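Local structure of tyrosine specific protein phosphatase (Trypanosoma cruzi, 4AZ1) at residues Y75-N80 with L105-E110; L86-V91 with S216-P221; I113-M118 with V220-H225; R171-L176 with K185-Q190. The protein probably hydrolyses the phosphate ester of phosphotyrosine residues in other proteins. One frame throughout, in Å; residues are numbered along the deposited sequence.

Three of the four contacts lie within or at the end of one mixed beta sheet, and interaction 1 packs a helix against the chain leading into it. Interaction 3 is the most central: parallel strands 115-118 and 222-225 pair among almost wholly apolar side chains. Interaction 4 is the antiparallel hairpin flanking it, buried around Phe186 but mixed in chemistry, with an arginine-glutamine network. Interaction 2 lies at the partly exposed start of strand 222-225, shares Val220 and Pro221 with interaction 3, and relies on waters and a histidine. Interaction 1 is buried and mostly apolar; its helix 101-110 also covers Ile113 and Val116 of interaction 3 and Leu176 and Phe186 of interaction 4.

Interaction 1: residues Y75-N80 with L105-E110; sequences YYINGN and LAMLYE. With FMT (formic acid), chain H.
The ring of Tyr75 lies with one face over the helix backbone, where Met107 N and the carbonyl carbon of Ala106 sit, N being offset toward the rim, while OE1 of Glu110 stands near the ring plane at the edge. The methyl CB of Ala106 is 3.9 Å from CD2 of the ring, and on the other flank CE1 meets CB of Met107 at 3.5 Å. With CG set between its own backbone N and carbonyl carbon (chi1 50°), Tyr75 reaches over to the helix. The hydroxyl ends beside the Glu110 carboxylate, whose plane is turned 64° from the ring; this approach is implausibly short, and Tyr75 has a second conformer, so its detail is doubtful. Met107 crosses the tyrosine at about a right angle and then bends at chi2 and chi3, which brings its methyl CE to 4.1 Å from CD1 of Ile77. Nearby, the backbone N of Asn78 stands 3.5 Å above the plane of the Tyr76 ring and donates to O1 of a formic acid, probably from the crystallisation liquor, at 2.8 Å. The side chain of Asn78 is held by Ile54 O, Asn49 and Arg267. Tyr76-Ile77-Asn78 corresponds to the Tyr-Ile-Asn of the Asp-Tyr-Ile-Asn-Ala motif known from classical tyrosine phosphatases; Tyr75, at the Asp position, and Ile77 pack on helix 101-110 just before strand 79-82.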
loop_
_atom_site.group_PDB
_atom_site.type_symbol
_atom_site.label_atom_id
_atom_site.label_comp_id
_atom_site.label_asym_id
_atom_site.label_seq_id
_atom_site.Cartn_x
_atom_site.Cartn_y
_atom_site.Cartn_z
ATOM N N TYR A 75 8.558 0.794 -9.098
ATOM C CA TYR A 75 7.162 0.887 -8.712
ATOM C C TYR A 75 6.279 1.249 -9.887
ATOM O O TYR A 75 6.740 1.765 -10.906
ATOM C CB TYR A 75 6.965 1.867 -7.557
ATOM C CG TYR A 75 7.628 3.196 -7.777
ATOM C CD1 TYR A 75 7.076 4.124 -8.638
ATOM C CD2 TYR A 75 8.807 3.522 -7.121
ATOM C CE1 TYR A 75 7.669 5.337 -8.844
ATOM C CE2 TYR A 75 9.413 4.740 -7.323
ATOM C CZ TYR A 75 8.836 5.644 -8.188
ATOM O OH TYR A 75 9.424 6.867 -8.407
ATOM N N TYR A 76 4.998 0.975 -9.724
ATOM C CA TYR A 76 4.037 1.181 -10.787
ATOM C C TYR A 76 2.886 2.022 -10.279
ATOM O O TYR A 76 2.257 1.705 -9.254
ATOM C CB TYR A 76 3.521 -0.158 -11.335
ATOM C CG TYR A 76 2.315 -0.018 -12.250
ATOM C CD1 TYR A 76 2.476 0.227 -13.605
ATOM C CD2 TYR A 76 1.020 -0.152 -11.758
ATOM C CE1 TYR A 76 1.386 0.353 -14.441
ATOM C CE2 TYR A 76 -0.080 -0.030 -12.596
ATOM C CZ TYR A 76 0.115 0.222 -13.932
ATOM O OH TYR A 76 -0.968 0.344 -14.766
ATOM N N ILE A 77 2.633 3.116 -10.985
ATOM C CA ILE A 77 1.369 3.784 -10.868
ATOM C C ILE A 77 0.730 3.731 -12.258
ATOM O O ILE A 77 1.426 3.826 -13.281
ATOM C CB ILE A 77 1.508 5.218 -10.321
ATOM C CG1 ILE A 77 2.082 6.160 -11.374
ATOM C CG2 ILE A 77 2.377 5.221 -9.034
ATOM C CD1 ILE A 77 1.702 7.624 -11.144
ATOM N N ASN A 78 -0.579 3.508 -12.301
ATOM C CA ASN A 78 -1.316 3.585 -13.561
ATOM C C ASN A 78 -1.453 5.073 -13.887
ATOM O O ASN A 78 -2.451 5.708 -13.523
ATOM C CB ASN A 78 -2.685 2.927 -13.384
ATOM C CG ASN A 78 -3.494 2.869 -14.661
ATOM O OD1 ASN A 78 -3.488 3.798 -15.471
ATOM N ND2 ASN A 78 -4.226 1.776 -14.833
ATOM N N GLY A 79 -0.430 5.643 -14.525
ATOM C CA GLY A 79 -0.416 7.081 -14.748
ATOM C C GLY A 79 0.450 7.522 -15.908
ATOM O O GLY A 79 1.359 6.803 -16.328
ATOM N N ASN A 80 0.171 8.715 -16.430
ATOM C CA ASN A 80 0.922 9.233 -17.567
ATOM C C ASN A 80 1.311 10.687 -17.374
ATOM O O ASN A 80 0.586 11.457 -16.725
ATOM C CB ASN A 80 0.107 9.106 -18.852
ATOM C CG ASN A 80 -0.215 7.666 -19.200
ATOM O OD1 ASN A 80 -1.237 7.128 -18.764
ATOM N ND2 ASN A 80 0.649 7.037 -20.003
ATOM N N LEU A 105 3.112 6.403 -3.024
ATOM C CA LEU A 105 3.826 7.250 -2.067
ATOM C C LEU A 105 5.313 7.314 -2.393
ATOM O O LEU A 105 5.956 8.369 -2.247
ATOM C CB LEU A 105 3.614 6.753 -0.629
ATOM C CG LEU A 105 2.163 6.777 -0.126
ATOM C CD1 LEU A 105 2.051 6.370 1.358
ATOM C CD2 LEU A 105 1.518 8.124 -0.345
ATOM N N ALA A 106 5.864 6.183 -2.827
ATOM C CA ALA A 106 7.276 6.129 -3.189
ATOM C C ALA A 106 7.552 7.050 -4.371
ATOM O O ALA A 106 8.601 7.707 -4.435
ATOM C CB ALA A 106 7.690 4.708 -3.529
ATOM N N MET A 107 6.617 7.066 -5.318
ATOM C CA MET A 107 6.701 7.954 -6.469
ATOM C C MET A 107 6.707 9.400 -6.008
ATOM O O MET A 107 7.571 10.169 -6.423
ATOM C CB MET A 107 5.533 7.716 -7.430
ATOM C CG MET A 107 5.564 8.599 -8.678
ATOM S SD MET A 107 4.726 10.199 -8.456
ATOM C CE MET A 107 3.122 9.623 -7.864
ATOM N N LEU A 108 5.750 9.763 -5.149
ATOM C CA LEU A 108 5.665 11.128 -4.642
ATOM C C LEU A 108 6.983 11.513 -4.007
ATOM O O LEU A 108 7.470 12.639 -4.172
ATOM C CB LEU A 108 4.569 11.246 -3.587
ATOM C CG LEU A 108 3.139 11.087 -4.069
ATOM C CD1 LEU A 108 2.184 11.300 -2.901
ATOM C CD2 LEU A 108 2.900 12.107 -5.187
ATOM N N TYR A 109 7.566 10.557 -3.289
ATOM C CA TYR A 109 8.771 10.808 -2.528
ATOM C C TYR A 109 10.001 10.932 -3.415
ATOM O O TYR A 109 10.764 11.887 -3.287
ATOM C CB TYR A 109 8.990 9.709 -1.485
ATOM C CG TYR A 109 10.188 9.986 -0.619
ATOM C CD1 TYR A 109 10.103 10.871 0.454
ATOM C CD2 TYR A 109 11.416 9.390 -0.886
ATOM C CE1 TYR A 109 11.208 11.145 1.242
ATOM C CE2 TYR A 109 12.529 9.658 -0.096
ATOM C CZ TYR A 109 12.414 10.533 0.965
ATOM O OH TYR A 109 13.512 10.804 1.748
ATOM N N GLU A 110 10.217 9.949 -4.281
ATOM C CA GLU A 110 11.395 9.946 -5.146
ATOM C C GLU A 110 11.367 11.098 -6.161
ATOM O O GLU A 110 12.408 11.688 -6.468
ATOM C CB GLU A 110 11.525 8.603 -5.878
ATOM C CG GLU A 110 12.853 8.425 -6.624
ATOM C CD GLU A 110 12.665 7.966 -8.060
ATOM O OE1 GLU A 110 11.651 7.292 -8.343
ATOM O OE2 GLU A 110 13.528 8.288 -8.909
HETATM C C FMT H . -1.839 4.809 -8.943
HETATM O O1 FMT H . -1.637 3.856 -9.709
HETATM O O2 FMT H . -1.884 6.004 -9.274
#

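Interaction 2: residues L86-V91 with S216-P221; sequences LPHKFV and SPTTVP
The two backbones draw together at two points, with CA of His88 5.4 Å from CA of Thr218 and CA of Phe90 4.7 Å from CA of Pro221, where CA of Pro221 also makes a CH...O contact with Lys89 O. Between these points a water accepts from Lys89 N and donates to Val220 O, 2.7 Å from it, bridging the backbones just before Lys89 and Val91 begin to bond to Val222 of the strand. The imidazole of His88 supplies the direct polar link: NE2 donates to Ser216 O at 3.0 Å, nearly straight at 168°. That acceptor lies in the ring plane, whereas the donor rises above the carbonyl plane instead of following a lone pair. ND1 bonds to Tyr240 OH, which fixes the rotation of the ring from its other side, and the Ser216 hydroxyl has its own partner in Val213 O. Over one imidazole face sits CG2 of Thr218, a CH-pi contact 3.9 Å from the ring centroid. Farther along, CG2 of Val91 and CB of Pro221 lie side by side at 3.8 Å. The contact lies at the N-terminal end of two neighbouring inner strands, where the loop after helix 203-215 runs into strand 222-225 beside strand 90-93 of the phosphatase fold.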
loop_
_atom_site.group_PDB
_atom_site.type_symbol
_atom_site.label_atom_id
_atom_site.label_comp_id
_atom_site.label_asym_id
_atom_site.label_seq_id
_atom_site.Cartn_x
_atom_site.Cartn_y
_atom_site.Cartn_z
ATOM N N LEU A 86 2.973 23.950 -21.608
ATOM C CA LEU A 86 2.502 24.973 -20.685
ATOM C C LEU A 86 3.466 25.012 -19.505
ATOM O O LEU A 86 4.381 24.182 -19.441
ATOM C CB LEU A 86 1.080 24.652 -20.242
ATOM C CG LEU A 86 0.067 24.629 -21.385
ATOM C CD1 LEU A 86 -1.283 24.244 -20.836
ATOM C CD2 LEU A 86 0.000 25.970 -22.089
ATOM N N PRO A 87 3.310 26.001 -18.600
ATOM C CA PRO A 87 4.275 26.088 -17.496
ATOM C C PRO A 87 4.262 24.858 -16.605
ATOM O O PRO A 87 5.301 24.492 -16.059
ATOM C CB PRO A 87 3.795 27.317 -16.723
ATOM C CG PRO A 87 3.265 28.212 -17.799
ATOM C CD PRO A 87 2.520 27.246 -18.718
ATOM N N HIS A 88 3.103 24.229 -16.462
ATOM C CA HIS A 88 3.017 23.014 -15.660
ATOM C C HIS A 88 2.779 21.765 -16.499
ATOM O O HIS A 88 2.012 21.785 -17.477
ATOM C CB HIS A 88 1.926 23.132 -14.581
ATOM C CG HIS A 88 2.256 24.113 -13.504
ATOM N ND1 HIS A 88 1.942 25.455 -13.597
ATOM C CD2 HIS A 88 2.896 23.958 -12.320
ATOM C CE1 HIS A 88 2.364 26.076 -12.512
ATOM N NE2 HIS A 88 2.944 25.191 -11.720
ATOM N N LYS A 89 3.452 20.687 -16.108
ATOM C CA LYS A 89 3.151 19.349 -16.596
ATOM C C LYS A 89 2.352 18.674 -15.503
ATOM O O LYS A 89 2.350 19.126 -14.348
ATOM C CB LYS A 89 4.431 18.543 -16.834
ATOM C CG LYS A 89 5.400 19.154 -17.822
ATOM C CD LYS A 89 6.410 18.109 -18.281
ATOM C CE LYS A 89 7.447 18.709 -19.227
ATOM N NZ LYS A 89 8.265 17.658 -19.912
ATOM N N PHE A 90 1.682 17.584 -15.859
ATOM C CA PHE A 90 0.813 16.913 -14.918
ATOM C C PHE A 90 1.075 15.423 -14.953
ATOM O O PHE A 90 1.543 14.892 -15.963
ATOM C CB PHE A 90 -0.641 17.220 -15.273
ATOM C CG PHE A 90 -0.991 18.667 -15.104
ATOM C CD1 PHE A 90 -0.786 19.576 -16.144
ATOM C CD2 PHE A 90 -1.482 19.137 -13.886
ATOM C CE1 PHE A 90 -1.090 20.926 -15.977
ATOM C CE2 PHE A 90 -1.789 20.486 -13.710
ATOM C CZ PHE A 90 -1.592 21.382 -14.759
ATOM N N VAL A 91 0.807 14.758 -13.837
ATOM C CA VAL A 91 0.721 13.309 -13.842
ATOM C C VAL A 91 -0.739 12.946 -13.639
ATOM O O VAL A 91 -1.300 13.142 -12.554
ATOM C CB VAL A 91 1.605 12.667 -12.753
ATOM C CG1 VAL A 91 1.431 11.163 -12.766
ATOM C CG2 VAL A 91 3.074 13.018 -12.995
ATOM N N SER A 216 1.942 26.466 -7.431
ATOM C CA SER A 216 2.853 25.342 -7.171
ATOM C C SER A 216 4.087 25.460 -8.071
ATOM O O SER A 216 4.057 26.192 -9.065
ATOM C CB SER A 216 2.141 24.018 -7.448
ATOM O OG SER A 216 2.169 23.739 -8.835
ATOM N N PRO A 217 5.183 24.749 -7.734
ATOM C CA PRO A 217 6.418 24.886 -8.537
ATOM C C PRO A 217 6.372 24.192 -9.910
ATOM O O PRO A 217 5.782 23.118 -10.064
ATOM C CB PRO A 217 7.499 24.242 -7.652
ATOM C CG PRO A 217 6.760 23.349 -6.719
ATOM C CD PRO A 217 5.398 23.963 -6.506
ATOM N N THR A 218 7.012 24.806 -10.899
ATOM C CA THR A 218 6.985 24.296 -12.263
ATOM C C THR A 218 8.092 23.275 -12.492
ATOM O O THR A 218 8.175 22.665 -13.565
ATOM C CB THR A 218 7.154 25.436 -13.279
ATOM O OG1 THR A 218 8.447 26.039 -13.113
ATOM C CG2 THR A 218 6.076 26.486 -13.076
ATOM N N THR A 219 8.945 23.103 -11.484
ATOM C CA THR A 219 10.060 22.162 -11.571
ATOM C C THR A 219 9.630 20.689 -11.475
ATOM O O THR A 219 10.381 19.791 -11.874
ATOM C CB THR A 219 11.151 22.462 -10.515
ATOM O OG1 THR A 219 10.543 22.651 -9.233
ATOM C CG2 THR A 219 11.932 23.722 -10.885
ATOM N N VAL A 220 8.435 20.439 -10.944
ATOM C CA VAL A 220 7.918 19.074 -10.829
ATOM C C VAL A 220 6.469 19.022 -11.301
ATOM O O VAL A 220 5.735 20.007 -11.172
ATOM C CB VAL A 220 8.046 18.502 -9.375
ATOM C CG1 VAL A 220 9.511 18.252 -9.010
ATOM C CG2 VAL A 220 7.389 19.427 -8.354
ATOM N N PRO A 221 6.048 17.873 -11.857
ATOM C CA PRO A 221 4.672 17.814 -12.357
ATOM C C PRO A 221 3.680 17.803 -11.197
ATOM O O PRO A 221 4.008 17.341 -10.094
ATOM C CB PRO A 221 4.609 16.463 -13.078
ATOM C CG PRO A 221 5.999 15.871 -13.006
ATOM C CD PRO A 221 6.722 16.564 -11.911
HETATM O O HOH W 1 7.299 22.132 -16.768
HETATM O O HOH W 2 5.153 21.173 -13.568
#

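Interaction 3: residues I113-M118 with V220-H225; sequences ISLVIM and VPVVVH
His225 and Met118 pair at the C-terminal end of two parallel strands, and their side chains show how conformation sets contact. With CG lodged between its backbone N and carbonyl carbon (chi1 71°), the imidazole swings toward the methionine, so that CA of Met118 lies over one face. Met118, in contrast, runs straight out from the backbone, fully extended through SD, and its CG lies 3.3 Å from CE1 of the ring; the sulfur approaches obliquely. NE2 of the ring is bonded to Tyr133 OH, a partner that helps set its rotation. Two residues back on the same face as His225 and Met118, Val116 and Val223 lie side by side, pointing the same way, CG2 of the first 4.1 Å from CB of the second. CG2 of Ile113, anti to its backbone N, meets CG2 of Val223 at 3.7 Å, while the bend at chi2 (-56°) turns CD1 to 3.8 Å from CD of Pro221. Backbone bonds stitch the strands, Ile117 N to Val223 O being 2.7 Å long, and a water joins Leu115 N to Pro221 O. The parallel pair lies in the buried middle of the mixed sheet, and strand 222-225 ends on the histidine that opens the HCX5R signature, the phosphate-binding P-loop in this family.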
loop_
_atom_site.group_PDB
_atom_site.type_symbol
_atom_site.label_atom_id
_atom_site.label_comp_id
_atom_site.label_asym_id
_atom_site.label_seq_id
_atom_site.Cartn_x
_atom_site.Cartn_y
_atom_site.Cartn_z
ATOM N N ILE A 113 7.335 15.248 -5.601
ATOM C CA ILE A 113 6.097 15.879 -6.031
ATOM C C ILE A 113 5.635 16.878 -4.966
ATOM O O ILE A 113 5.642 16.569 -3.768
ATOM C CB ILE A 113 5.023 14.823 -6.324
ATOM C CG1 ILE A 113 5.473 13.939 -7.493
ATOM C CG2 ILE A 113 3.677 15.478 -6.608
ATOM C CD1 ILE A 113 5.807 14.721 -8.772
ATOM N N SER A 114 5.265 18.082 -5.395
ATOM C CA SER A 114 4.899 19.131 -4.445
ATOM C C SER A 114 3.377 19.273 -4.259
ATOM O O SER A 114 2.916 19.739 -3.210
ATOM C CB SER A 114 5.575 20.459 -4.831
ATOM O OG SER A 114 4.861 21.582 -4.347
ATOM N N LEU A 115 2.599 18.838 -5.250
ATOM C CA LEU A 115 1.154 19.051 -5.204
ATOM C C LEU A 115 0.387 17.878 -5.803
ATOM O O LEU A 115 0.620 17.467 -6.950
ATOM C CB LEU A 115 0.759 20.360 -5.916
ATOM C CG LEU A 115 -0.742 20.639 -6.081
ATOM C CD1 LEU A 115 -1.423 20.764 -4.720
ATOM C CD2 LEU A 115 -0.994 21.898 -6.911
ATOM N N VAL A 116 -0.523 17.345 -5.001
ATOM C CA VAL A 116 -1.400 16.270 -5.410
ATOM C C VAL A 116 -2.824 16.778 -5.337
ATOM O O VAL A 116 -3.256 17.291 -4.293
ATOM C CB VAL A 116 -1.284 15.066 -4.450
ATOM C CG1 VAL A 116 -2.407 14.048 -4.752
ATOM C CG2 VAL A 116 0.091 14.422 -4.599
ATOM N N ILE A 117 -3.554 16.654 -6.438
ATOM C CA ILE A 117 -4.943 17.068 -6.442
ATOM C C ILE A 117 -5.815 15.851 -6.654
ATOM O O ILE A 117 -5.611 15.093 -7.606
ATOM C CB ILE A 117 -5.229 18.079 -7.547
ATOM C CG1 ILE A 117 -4.414 19.346 -7.300
ATOM C CG2 ILE A 117 -6.731 18.408 -7.601
ATOM C CD1 ILE A 117 -4.690 20.425 -8.305
ATOM N N MET A 118 -6.762 15.656 -5.734
ATOM C CA MET A 118 -7.664 14.522 -5.764
ATOM C C MET A 118 -9.069 15.063 -6.012
ATOM O O MET A 118 -9.582 15.856 -5.214
ATOM C CB MET A 118 -7.600 13.770 -4.417
ATOM C CG MET A 118 -8.584 12.617 -4.333
ATOM S SD MET A 118 -8.444 11.799 -2.733
ATOM C CE MET A 118 -9.839 10.678 -2.861
ATOM N N VAL A 220 8.435 20.439 -10.944
ATOM C CA VAL A 220 7.918 19.074 -10.829
ATOM C C VAL A 220 6.469 19.022 -11.301
ATOM O O VAL A 220 5.735 20.007 -11.172
ATOM C CB VAL A 220 8.046 18.502 -9.375
ATOM C CG1 VAL A 220 9.511 18.252 -9.010
ATOM C CG2 VAL A 220 7.389 19.427 -8.354
ATOM N N PRO A 221 6.048 17.873 -11.857
ATOM C CA PRO A 221 4.672 17.814 -12.357
ATOM C C PRO A 221 3.680 17.803 -11.197
ATOM O O PRO A 221 4.008 17.341 -10.094
ATOM C CB PRO A 221 4.609 16.463 -13.078
ATOM C CG PRO A 221 5.999 15.871 -13.006
ATOM C CD PRO A 221 6.722 16.564 -11.911
ATOM N N VAL A 222 2.482 18.318 -11.443
ATOM C CA VAL A 222 1.396 18.224 -10.475
ATOM C C VAL A 222 0.668 16.892 -10.665
ATOM O O VAL A 222 0.251 16.567 -11.778
ATOM C CB VAL A 222 0.384 19.355 -10.684
ATOM C CG1 VAL A 222 -0.852 19.121 -9.820
ATOM C CG2 VAL A 222 1.038 20.704 -10.388
ATOM N N VAL A 223 0.518 16.114 -9.597
ATOM C CA VAL A 223 -0.220 14.858 -9.693
ATOM C C VAL A 223 -1.725 15.106 -9.548
ATOM O O VAL A 223 -2.160 15.780 -8.611
ATOM C CB VAL A 223 0.245 13.833 -8.640
ATOM C CG1 VAL A 223 -0.724 12.633 -8.577
ATOM C CG2 VAL A 223 1.667 13.362 -8.942
ATOM N N VAL A 224 -2.517 14.566 -10.477
ATOM C CA VAL A 224 -3.976 14.698 -10.430
ATOM C C VAL A 224 -4.645 13.333 -10.587
ATOM O O VAL A 224 -4.346 12.603 -11.533
ATOM C CB VAL A 224 -4.484 15.612 -11.564
ATOM C CG1 VAL A 224 -5.980 15.880 -11.402
ATOM C CG2 VAL A 224 -3.709 16.904 -11.586
ATOM N N HIS A 225 -5.544 12.976 -9.673
ATOM C CA HIS A 225 -6.260 11.714 -9.837
ATOM C C HIS A 225 -7.712 11.842 -9.430
ATOM O O HIS A 225 -8.052 12.657 -8.581
ATOM C CB HIS A 225 -5.595 10.570 -9.049
ATOM C CG HIS A 225 -5.751 10.674 -7.569
ATOM N ND1 HIS A 225 -6.743 10.016 -6.874
ATOM C CD2 HIS A 225 -5.018 11.344 -6.638
ATOM C CE1 HIS A 225 -6.616 10.269 -5.579
ATOM N NE2 HIS A 225 -5.583 11.079 -5.414
HETATM O O HOH W 3 3.974 19.124 -7.736
#

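Interaction 4: residues R171-L176 with K185-Q190; sequences RRYLIL and KFTQVQ. With FMT (formic acid), chain G.
OE1 of Gln190 is gripped by both terminal nitrogens of Arg172, NH1 at 2.8 Å and NH2 at 3.2 Å, end-on, with the oxygen in the guanidinium plane. NH1 also donates to OE1 of Gln188 at 2.9 Å, this time in the carbonyl plane on a lone pair, so two in-plane acceptors fix the rotation of the guanidinium. The arginine chain runs extended from CG to NE, alongside Gln188, which bends at chi2 to present its oxygen. Trp134 adds a cation-pi partner, and NE2 of Gln190 donates to Thr120 O and to O1 of a formic acid at 2.7 Å. At the other end of the same side of the sheet the chemistry is apolar. Phe186 receives CB of Leu174 over one face, 4.1 Å from its centroid; CD1 of Leu174 meets CZ at 3.6 Å, and CD1 of Leu176 comes to CE1 obliquely at 3.7 Å. On the opposite side Thr187 lies beside Tyr173, OG1 near the ring plane at its edge. Paired backbone bonds at Arg172 with Gln188 and at Leu174 with Phe186 complete an antiparallel beta hairpin, whose second strand leads on in sequence to the Trp-Pro-Asp loop of classical tyrosine phosphatases.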
loop_
_atom_site.group_PDB
_atom_site.type_symbol
_atom_site.label_atom_id
_atom_site.label_comp_id
_atom_site.label_asym_id
_atom_site.label_seq_id
_atom_site.Cartn_x
_atom_site.Cartn_y
_atom_site.Cartn_z
ATOM N N ARG A 171 -7.535 20.754 2.379
ATOM C CA ARG A 171 -6.099 20.839 2.115
ATOM C C ARG A 171 -5.334 20.155 3.229
ATOM O O ARG A 171 -5.501 20.495 4.405
ATOM C CB ARG A 171 -5.652 22.298 1.978
ATOM C CG ARG A 171 -6.347 23.003 0.838
ATOM C CD ARG A 171 -5.718 24.346 0.448
ATOM N NE ARG A 171 -6.287 24.748 -0.840
ATOM C CZ ARG A 171 -7.338 25.555 -0.983
ATOM N NH1 ARG A 171 -7.923 26.099 0.085
ATOM N NH2 ARG A 171 -7.791 25.831 -2.200
ATOM N N ARG A 172 -4.501 19.191 2.849
ATOM C CA ARG A 172 -3.717 18.420 3.805
ATOM C C ARG A 172 -2.243 18.680 3.534
ATOM O O ARG A 172 -1.766 18.498 2.410
ATOM C CB ARG A 172 -4.038 16.923 3.672
ATOM C CG ARG A 172 -5.526 16.589 3.863
ATOM C CD ARG A 172 -5.801 15.089 3.810
ATOM N NE ARG A 172 -7.190 14.799 4.155
ATOM C CZ ARG A 172 -8.178 14.624 3.274
ATOM N NH1 ARG A 172 -7.946 14.695 1.969
ATOM N NH2 ARG A 172 -9.406 14.373 3.706
ATOM N N TYR A 173 -1.534 19.146 4.552
ATOM C CA TYR A 173 -0.108 19.416 4.420
ATOM C C TYR A 173 0.610 18.239 5.066
ATOM O O TYR A 173 0.440 17.953 6.259
ATOM C CB TYR A 173 0.259 20.781 5.058
ATOM C CG TYR A 173 -0.595 21.891 4.478
ATOM C CD1 TYR A 173 -0.278 22.473 3.248
ATOM C CD2 TYR A 173 -1.747 22.319 5.126
ATOM C CE1 TYR A 173 -1.081 23.463 2.692
ATOM C CE2 TYR A 173 -2.545 23.312 4.587
ATOM C CZ TYR A 173 -2.209 23.876 3.366
ATOM O OH TYR A 173 -3.001 24.860 2.824
ATOM N N LEU A 174 1.403 17.553 4.259
ATOM C CA LEU A 174 1.888 16.234 4.609
ATOM C C LEU A 174 3.412 16.155 4.545
ATOM O O LEU A 174 4.071 16.951 3.860
ATOM C CB LEU A 174 1.241 15.196 3.672
ATOM C CG LEU A 174 -0.286 15.092 3.804
ATOM C CD1 LEU A 174 -0.916 14.345 2.629
ATOM C CD2 LEU A 174 -0.667 14.414 5.133
ATOM N N ILE A 175 3.970 15.207 5.283
ATOM C CA ILE A 175 5.401 14.957 5.236
ATOM C C ILE A 175 5.653 13.481 4.952
ATOM O O ILE A 175 5.211 12.607 5.712
ATOM C CB ILE A 175 6.096 15.392 6.557
ATOM C CG1 ILE A 175 5.854 16.886 6.822
ATOM C CG2 ILE A 175 7.578 15.122 6.488
ATOM C CD1 ILE A 175 6.468 17.399 8.139
ATOM N N LEU A 176 6.334 13.197 3.844
ATOM C CA LEU A 176 6.737 11.831 3.520
ATOM C C LEU A 176 8.159 11.607 3.983
ATOM O O LEU A 176 9.029 12.465 3.757
ATOM C CB LEU A 176 6.654 11.588 2.014
ATOM C CG LEU A 176 5.314 11.076 1.502
ATOM C CD1 LEU A 176 5.253 11.135 -0.025
ATOM C CD2 LEU A 176 5.122 9.658 1.992
ATOM N N LYS A 185 8.104 17.372 2.118
ATOM C CA LYS A 185 6.792 17.972 2.339
ATOM C C LYS A 185 6.027 18.077 1.029
ATOM O O LYS A 185 6.611 18.340 -0.020
ATOM C CB LYS A 185 6.939 19.368 2.942
ATOM C CG LYS A 185 7.581 19.378 4.320
ATOM C CD LYS A 185 7.640 20.783 4.890
ATOM C CE LYS A 185 8.177 20.758 6.312
ATOM N NZ LYS A 185 8.151 22.108 6.933
ATOM N N PHE A 186 4.720 17.856 1.088
ATOM C CA PHE A 186 3.861 18.100 -0.060
ATOM C C PHE A 186 2.444 18.436 0.402
ATOM O O PHE A 186 2.073 18.192 1.563
ATOM C CB PHE A 186 3.890 16.917 -1.049
ATOM C CG PHE A 186 3.038 15.739 -0.640
ATOM C CD1 PHE A 186 3.509 14.801 0.270
ATOM C CD2 PHE A 186 1.766 15.563 -1.184
ATOM C CE1 PHE A 186 2.729 13.707 0.640
ATOM C CE2 PHE A 186 0.970 14.473 -0.826
ATOM C CZ PHE A 186 1.459 13.539 0.087
ATOM N N THR A 187 1.671 19.035 -0.499
ATOM C CA THR A 187 0.286 19.385 -0.210
ATOM C C THR A 187 -0.643 18.485 -1.035
ATOM O O THR A 187 -0.454 18.337 -2.249
ATOM C CB THR A 187 0.039 20.877 -0.520
ATOM O OG1 THR A 187 1.013 21.677 0.170
ATOM C CG2 THR A 187 -1.348 21.301 -0.084
ATOM N N GLN A 188 -1.608 17.840 -0.377
ATOM C CA GLN A 188 -2.706 17.186 -1.096
ATOM C C GLN A 188 -3.971 18.023 -0.955
ATOM O O GLN A 188 -4.322 18.453 0.143
ATOM C CB GLN A 188 -2.972 15.747 -0.611
ATOM C CG GLN A 188 -4.015 14.996 -1.453
ATOM C CD GLN A 188 -5.177 14.465 -0.613
ATOM O OE1 GLN A 188 -5.460 14.979 0.477
ATOM N NE2 GLN A 188 -5.848 13.428 -1.115
ATOM N N VAL A 189 -4.649 18.263 -2.076
ATOM C CA VAL A 189 -5.876 19.050 -2.078
ATOM C C VAL A 189 -6.985 18.121 -2.581
ATOM O O VAL A 189 -6.903 17.603 -3.691
ATOM C CB VAL A 189 -5.749 20.274 -3.012
ATOM C CG1 VAL A 189 -6.993 21.167 -2.914
ATOM C CG2 VAL A 189 -4.505 21.093 -2.653
ATOM N N GLN A 190 -7.999 17.879 -1.761
ATOM C CA GLN A 190 -9.097 17.020 -2.185
ATOM C C GLN A 190 -10.356 17.853 -2.405
ATOM O O GLN A 190 -10.781 18.609 -1.528
ATOM C CB GLN A 190 -9.369 15.905 -1.157
ATOM C CG GLN A 190 -10.475 14.914 -1.581
ATOM C CD GLN A 190 -10.824 13.923 -0.482
ATOM O OE1 GLN A 190 -10.371 14.068 0.659
ATOM N NE2 GLN A 190 -11.627 12.901 -0.822
HETATM C C FMT G . -14.163 11.723 1.379
HETATM O O1 FMT G . -13.423 11.383 0.456
HETATM O O2 FMT G . -15.392 11.774 1.286
#